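Local coordinates for hypothetical multiheme protein (PDB 4QO5) that is a membrane-associated octaheme cytochrome c of unestablished function that binds eight heme c groups and calcium and probably transfers electrons, at residues 438-443 with 506-511; 443-448 with 464-469. All coordinates share one frame; numbering follows the deposited sequence.

Interaction 1. Residues 438-443 with 506-511; sequences TVLLLK and EHMKTL
Leu-440 and Met-508 face each other where two helical segments run in nearly the same direction, their axes 10.2 Å apart at closest approach and inclined by only 15°, with 7.0 Å between the CA atoms of this pair. The Met-508 side chain reaches across the gap: it runs straight to SD and then bends (chi3 67°), which lays the methyl CE against the flank of the other helix. There CE touches Leu-440 CB at 3.9 Å and lies equally near the backbone N of Leu-441, with Leu-441 CB a little farther off at 4.4 Å. Leu-440 answers with its branched end. Its CD1 reaches Met-508 CB at 4.0 Å, while Leu-440 CD2 rests on CG of Lys-509, 3.9 Å away. Lys-509 contributes its aliphatic root; beyond it the chain bends at chi3 and carries NZ back to Glu-506 OE2 on its own helix, a 3.2 Å salt bridge on the syn side of the carboxylate. Ile-505 and Leu-512 also pack on Leu-440. The result is apolar, near-parallel packing of segments 438-443 and 506-511, which lie on helices 413-447 and 498-520 in the helical C-terminal part of this multiheme cytochrome.

Interaction 2. Residues 443-448 with 464-469; sequences KAWQSG and YIEKLW. With CA (calcium ion), chain J.
Glu-466 OE2 is gripped twice: it binds the calcium ion at 2.4 Å and accepts a hydrogen bond from Trp-445 NE1 at 2.8 Å. The indole bond is nearly straight, with an N-H...O angle of 171°, and OE2 lies almost in the ring plane, at the pyrrole edge. On the carboxylate the indole N-H arrives from the anti side, somewhat out of its plane, and the two flat groups are turned 68° against each other. The anti approach is compatible with chelation, in which Glu-466 OE1, 2.5 Å from the calcium ion, and OE2 both face the metal. Chelation and the indole bond together restrict rotation of the carboxylate, and both partners would be expected to favour its charged form. Glu-466 gets there with CG beside its backbone N (chi1 -67°) and an extended chain beyond it. Although the CB of Trp-445 does not point at helix 464-485, the indole swings NE1 over to the glutamate.

One residue earlier on each helix the segments meet through apolar side chains: Ala-444 CB touches Ile-465 CD1 at 3.9 Å and CG2 at 4.1 Å. Gly-448, with positive phi, leaves the helical conformation and leads into the loop toward helix 464-485; its carbonyl O accepts a hydrogen bond from Arg-513 of the third subunit.

Asp-462, Glu-463 and the backbone carbonyls of His-451 and Thr-459 join Glu-466 and a water, its O 2.4 Å from the calcium ion, to complete an all-oxygen calcium site. It ties the loop between two helices to the start of the second, with Trp-445 as a second-shell residue that positions the first-shell Glu-466.

Overall arrangement
Interactions 1 and 2 lie on successive parts of helix 413-447, share Lys-443 and have centres about 6 Å apart. Interaction 2 brings in helix 464-485 and interaction 1 the next helix, 498-520, so three helices pack together. They are also joined directly: Trp-469 NE1 lies 3.0 Å from Thr-438 OG1 and His-507 NE2 3.1 Å from Tyr-464 OH, both probable hydrogen bonds. Leu-441, touched by Met-508 in interaction 1, also packs on Glu-466, and its side chain is about 7 Å from the calcium ion. The side chain of Glu-466 is about 13 Å from a bound heme c. Stacking of His-507 on Tyr-464 of the second subunit carries the helical packing into the trimer.

Interaction 1. Residues 438-443 with 506-511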
loop_
_atom_site.group_PDB
_atom_site.type_symbol
_atom_site.label_atom_id
_atom_site.label_comp_id
_atom_site.label_asym_id
_atom_site.label_seq_id
_atom_site.Cartn_x
_atom_site.Cartn_y
_atom_site.Cartn_z
ATOM N N THR A 438 -20.834 14.709 15.158
ATOM C CA THR A 438 -22.252 14.791 14.829
ATOM C C THR A 438 -22.869 16.084 15.381
ATOM O O THR A 438 -23.685 16.733 14.715
ATOM C CB THR A 438 -23.032 13.556 15.338
ATOM O OG1 THR A 438 -22.489 12.370 14.731
ATOM C CG2 THR A 438 -24.506 13.676 14.996
ATOM N N VAL A 439 -22.470 16.465 16.590
ATOM C CA VAL A 439 -22.962 17.708 17.180
ATOM C C VAL A 439 -22.410 18.924 16.428
ATOM O O VAL A 439 -23.107 19.927 16.266
ATOM C CB VAL A 439 -22.645 17.795 18.697
ATOM C CG1 VAL A 439 -22.984 19.175 19.252
ATOM C CG2 VAL A 439 -23.430 16.727 19.445
ATOM N N LEU A 440 -21.157 18.843 15.988
ATOM C CA LEU A 440 -20.589 19.897 15.147
ATOM C C LEU A 440 -21.386 20.033 13.841
ATOM O O LEU A 440 -21.623 21.138 13.360
ATOM C CB LEU A 440 -19.109 19.640 14.845
ATOM C CG LEU A 440 -18.173 19.726 16.056
ATOM C CD1 LEU A 440 -16.786 19.231 15.717
ATOM C CD2 LEU A 440 -18.115 21.154 16.582
ATOM N N LEU A 441 -21.809 18.911 13.275
ATOM C CA LEU A 441 -22.639 18.974 12.074
ATOM C C LEU A 441 -23.990 19.646 12.349
ATOM O O LEU A 441 -24.466 20.438 11.534
ATOM C CB LEU A 441 -22.842 17.597 11.454
ATOM C CG LEU A 441 -23.595 17.650 10.116
ATOM C CD1 LEU A 441 -22.931 18.625 9.139
ATOM C CD2 LEU A 441 -23.667 16.285 9.510
ATOM N N LEU A 442 -24.604 19.335 13.489
ATOM C CA LEU A 442 -25.846 20.006 13.873
ATOM C C LEU A 442 -25.632 21.517 14.003
ATOM O O LEU A 442 -26.513 22.305 13.675
ATOM C CB LEU A 442 -26.407 19.432 15.177
ATOM C CG LEU A 442 -26.938 17.999 15.118
ATOM C CD1 LEU A 442 -27.346 17.519 16.511
ATOM C CD2 LEU A 442 -28.108 17.888 14.156
ATOM N N LYS A 443 -24.456 21.921 14.472
ATOM C CA LYS A 443 -24.124 23.343 14.536
ATOM C C LYS A 443 -23.979 23.948 13.139
ATOM O O LYS A 443 -24.374 25.086 12.898
ATOM C CB LYS A 443 -22.835 23.568 15.337
ATOM C CG LYS A 443 -22.972 23.258 16.815
ATOM C CD LYS A 443 -21.726 23.662 17.605
ATOM C CE LYS A 443 -21.987 23.563 19.109
ATOM N NZ LYS A 443 -20.732 23.504 19.913
ATOM N N GLU A 506 -11.128 19.136 14.637
ATOM C CA GLU A 506 -10.635 20.503 14.584
ATOM C C GLU A 506 -10.867 21.148 13.223
ATOM O O GLU A 506 -11.103 22.344 13.133
ATOM C CB GLU A 506 -9.158 20.551 14.962
ATOM C CG GLU A 506 -8.914 20.147 16.399
ATOM C CD GLU A 506 -9.676 21.015 17.386
ATOM O OE1 GLU A 506 -9.858 22.225 17.107
ATOM O OE2 GLU A 506 -10.092 20.493 18.444
ATOM N N HIS A 507 -10.812 20.352 12.168
ATOM C CA HIS A 507 -11.097 20.878 10.833
ATOM C C HIS A 507 -12.534 21.395 10.772
ATOM O O HIS A 507 -12.779 22.526 10.333
ATOM C CB HIS A 507 -10.739 19.844 9.761
ATOM C CG HIS A 507 -10.876 20.336 8.352
ATOM N ND1 HIS A 507 -10.590 21.640 7.995
ATOM C CD2 HIS A 507 -11.005 19.657 7.191
ATOM C CE1 HIS A 507 -10.703 21.766 6.685
ATOM N NE2 HIS A 507 -10.935 20.580 6.169
ATOM N N MET A 508 -13.477 20.604 11.278
ATOM C CA MET A 508 -14.858 21.070 11.365
ATOM C C MET A 508 -15.006 22.331 12.219
ATOM O O MET A 508 -15.721 23.262 11.840
ATOM C CB MET A 508 -15.775 19.956 11.874
ATOM C CG MET A 508 -15.746 18.709 11.001
ATOM S SD MET A 508 -16.920 17.480 11.606
ATOM C CE MET A 508 -18.484 18.296 11.272
ATOM N N LYS A 509 -14.312 22.376 13.355
ATOM C CA LYS A 509 -14.380 23.545 14.224
ATOM C C LYS A 509 -13.834 24.804 13.550
ATOM O O LYS A 509 -14.387 25.894 13.707
ATOM C CB LYS A 509 -13.661 23.274 15.551
ATOM C CG LYS A 509 -14.457 22.363 16.468
ATOM C CD LYS A 509 -13.606 21.776 17.587
ATOM C CE LYS A 509 -13.080 22.839 18.514
ATOM N NZ LYS A 509 -12.447 22.209 19.716
ATOM N N THR A 510 -12.751 24.653 12.795
ATOM C CA THR A 510 -12.172 25.781 12.075
ATOM C C THR A 510 -13.134 26.343 11.016
ATOM O O THR A 510 -13.319 27.563 10.916
ATOM C CB THR A 510 -10.811 25.405 11.452
ATOM O OG1 THR A 510 -9.846 25.242 12.504
ATOM C CG2 THR A 510 -10.338 26.491 10.515
ATOM N N LEU A 511 -13.769 25.457 10.253
ATOM C CA LEU A 511 -14.764 25.885 9.268
ATOM C C LEU A 511 -15.923 26.651 9.918
ATOM O O LEU A 511 -16.345 27.693 9.419
ATOM C CB LEU A 511 -15.283 24.692 8.467
ATOM C CG LEU A 511 -14.283 24.127 7.454
ATOM C CD1 LEU A 511 -14.810 22.850 6.827
ATOM C CD2 LEU A 511 -13.968 25.163 6.388
#

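Interaction 2. Residues 443-448 with 464-469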
loop_
_atom_site.group_PDB
_atom_site.type_symbol
_atom_site.label_atom_id
_atom_site.label_comp_id
_atom_site.label_asym_id
_atom_site.label_seq_id
_atom_site.Cartn_x
_atom_site.Cartn_y
_atom_site.Cartn_z
ATOM N N LYS A 443 -24.456 21.921 14.472
ATOM C CA LYS A 443 -24.124 23.343 14.536
ATOM C C LYS A 443 -23.979 23.948 13.139
ATOM O O LYS A 443 -24.374 25.086 12.898
ATOM C CB LYS A 443 -22.835 23.568 15.337
ATOM C CG LYS A 443 -22.972 23.258 16.815
ATOM C CD LYS A 443 -21.726 23.662 17.605
ATOM C CE LYS A 443 -21.987 23.563 19.109
ATOM N NZ LYS A 443 -20.732 23.504 19.913
ATOM N N ALA A 444 -23.402 23.184 12.221
ATOM C CA ALA A 444 -23.247 23.638 10.839
ATOM C C ALA A 444 -24.609 23.856 10.183
ATOM O O ALA A 444 -24.808 24.819 9.444
ATOM C CB ALA A 444 -22.434 22.635 10.041
ATOM N N TRP A 445 -25.547 22.954 10.452
ATOM C CA TRP A 445 -26.879 23.085 9.886
ATOM C C TRP A 445 -27.623 24.246 10.543
ATOM O O TRP A 445 -28.324 25.000 9.875
ATOM C CB TRP A 445 -27.667 21.790 10.059
ATOM C CG TRP A 445 -27.231 20.678 9.168
ATOM C CD1 TRP A 445 -26.632 20.783 7.939
ATOM C CD2 TRP A 445 -27.363 19.280 9.433
ATOM N NE1 TRP A 445 -26.383 19.530 7.430
ATOM C CE2 TRP A 445 -26.830 18.591 8.328
ATOM C CE3 TRP A 445 -27.892 18.542 10.500
ATOM C CZ2 TRP A 445 -26.795 17.197 8.262
ATOM C CZ3 TRP A 445 -27.862 17.157 10.431
ATOM C CH2 TRP A 445 -27.313 16.500 9.325
ATOM N N GLN A 446 -27.447 24.390 11.851
ATOM C CA GLN A 446 -28.091 25.461 12.608
ATOM C C GLN A 446 -27.640 26.853 12.175
ATOM O O GLN A 446 -28.426 27.798 12.190
ATOM C CB GLN A 446 -27.813 25.286 14.103
ATOM C CG GLN A 446 -28.667 26.165 14.999
ATOM C CD GLN A 446 -30.075 25.632 15.168
ATOM O OE1 GLN A 446 -30.277 24.459 15.494
ATOM N NE2 GLN A 446 -31.061 26.495 14.959
ATOM N N SER A 447 -26.372 26.979 11.799
ATOM C CA SER A 447 -25.791 28.283 11.495
ATOM C C SER A 447 -25.895 28.627 10.016
ATOM O O SER A 447 -25.602 29.751 9.610
ATOM C CB SER A 447 -24.326 28.338 11.938
ATOM O OG SER A 447 -23.496 27.615 11.046
ATOM N N GLY A 448 -26.300 27.655 9.210
ATOM C CA GLY A 448 -26.488 27.885 7.790
ATOM C C GLY A 448 -25.245 27.648 6.952
ATOM O O GLY A 448 -25.226 27.967 5.770
ATOM N N TYR A 464 -19.310 19.863 1.709
ATOM C CA TYR A 464 -17.971 19.569 2.215
ATOM C C TYR A 464 -17.914 19.275 3.717
ATOM O O TYR A 464 -17.354 18.262 4.120
ATOM C CB TYR A 464 -16.988 20.686 1.839
ATOM C CG TYR A 464 -15.563 20.387 2.240
ATOM C CD1 TYR A 464 -14.864 19.339 1.653
ATOM C CD2 TYR A 464 -14.920 21.136 3.218
ATOM C CE1 TYR A 464 -13.565 19.051 2.022
ATOM C CE2 TYR A 464 -13.619 20.853 3.594
ATOM C CZ TYR A 464 -12.947 19.807 2.987
ATOM O OH TYR A 464 -11.648 19.517 3.335
ATOM N N ILE A 465 -18.485 20.141 4.545
ATOM C CA ILE A 465 -18.456 19.882 5.990
ATOM C C ILE A 465 -19.221 18.601 6.358
ATOM O O ILE A 465 -18.884 17.926 7.333
ATOM C CB ILE A 465 -18.957 21.086 6.835
ATOM C CG1 ILE A 465 -18.547 20.898 8.306
ATOM C CG2 ILE A 465 -20.461 21.276 6.684
ATOM C CD1 ILE A 465 -18.618 22.142 9.151
ATOM N N GLU A 466 -20.232 18.251 5.562
ATOM C CA GLU A 466 -20.981 17.020 5.795
ATOM C C GLU A 466 -20.106 15.806 5.463
ATOM O O GLU A 466 -20.150 14.782 6.141
ATOM C CB GLU A 466 -22.284 17.027 4.978
ATOM C CG GLU A 466 -23.269 18.097 5.462
ATOM C CD GLU A 466 -24.333 18.487 4.444
ATOM O OE1 GLU A 466 -24.222 18.105 3.258
ATOM O OE2 GLU A 466 -25.278 19.200 4.841
ATOM N N LYS A 467 -19.274 15.935 4.437
ATOM C CA LYS A 467 -18.370 14.845 4.087
ATOM C C LYS A 467 -17.263 14.678 5.133
ATOM O O LYS A 467 -16.771 13.570 5.356
ATOM C CB LYS A 467 -17.798 15.054 2.678
ATOM C CG LYS A 467 -18.870 14.872 1.566
ATOM C CD LYS A 467 -18.332 15.375 0.233
ATOM C CE LYS A 467 -19.445 15.687 -0.760
ATOM N NZ LYS A 467 -20.244 14.481 -1.086
ATOM N N LEU A 468 -16.872 15.774 5.771
ATOM C CA LEU A 468 -15.918 15.693 6.876
ATOM C C LEU A 468 -16.533 14.891 8.017
ATOM O O LEU A 468 -15.875 14.056 8.628
ATOM C CB LEU A 468 -15.519 17.088 7.355
ATOM C CG LEU A 468 -14.700 17.916 6.359
ATOM C CD1 LEU A 468 -14.333 19.260 6.978
ATOM C CD2 LEU A 468 -13.445 17.158 5.950
ATOM N N TRP A 469 -17.809 15.133 8.292
ATOM C CA TRP A 469 -18.505 14.367 9.311
ATOM C C TRP A 469 -18.545 12.881 8.934
ATOM O O TRP A 469 -18.233 12.022 9.755
ATOM C CB TRP A 469 -19.901 14.930 9.513
ATOM C CG TRP A 469 -20.848 14.017 10.251
ATOM C CD1 TRP A 469 -20.802 13.671 11.589
ATOM C CD2 TRP A 469 -21.989 13.356 9.701
ATOM N NE1 TRP A 469 -21.853 12.825 11.882
ATOM C CE2 TRP A 469 -22.594 12.620 10.744
ATOM C CE3 TRP A 469 -22.565 13.314 8.419
ATOM C CZ2 TRP A 469 -23.752 11.855 10.550
ATOM C CZ3 TRP A 469 -23.710 12.557 8.229
ATOM C CH2 TRP A 469 -24.293 11.837 9.294
HETATM CA CA CA J . -26.370 19.301 2.739
HETATM O O HOH W 1 -27.789 20.038 0.981
#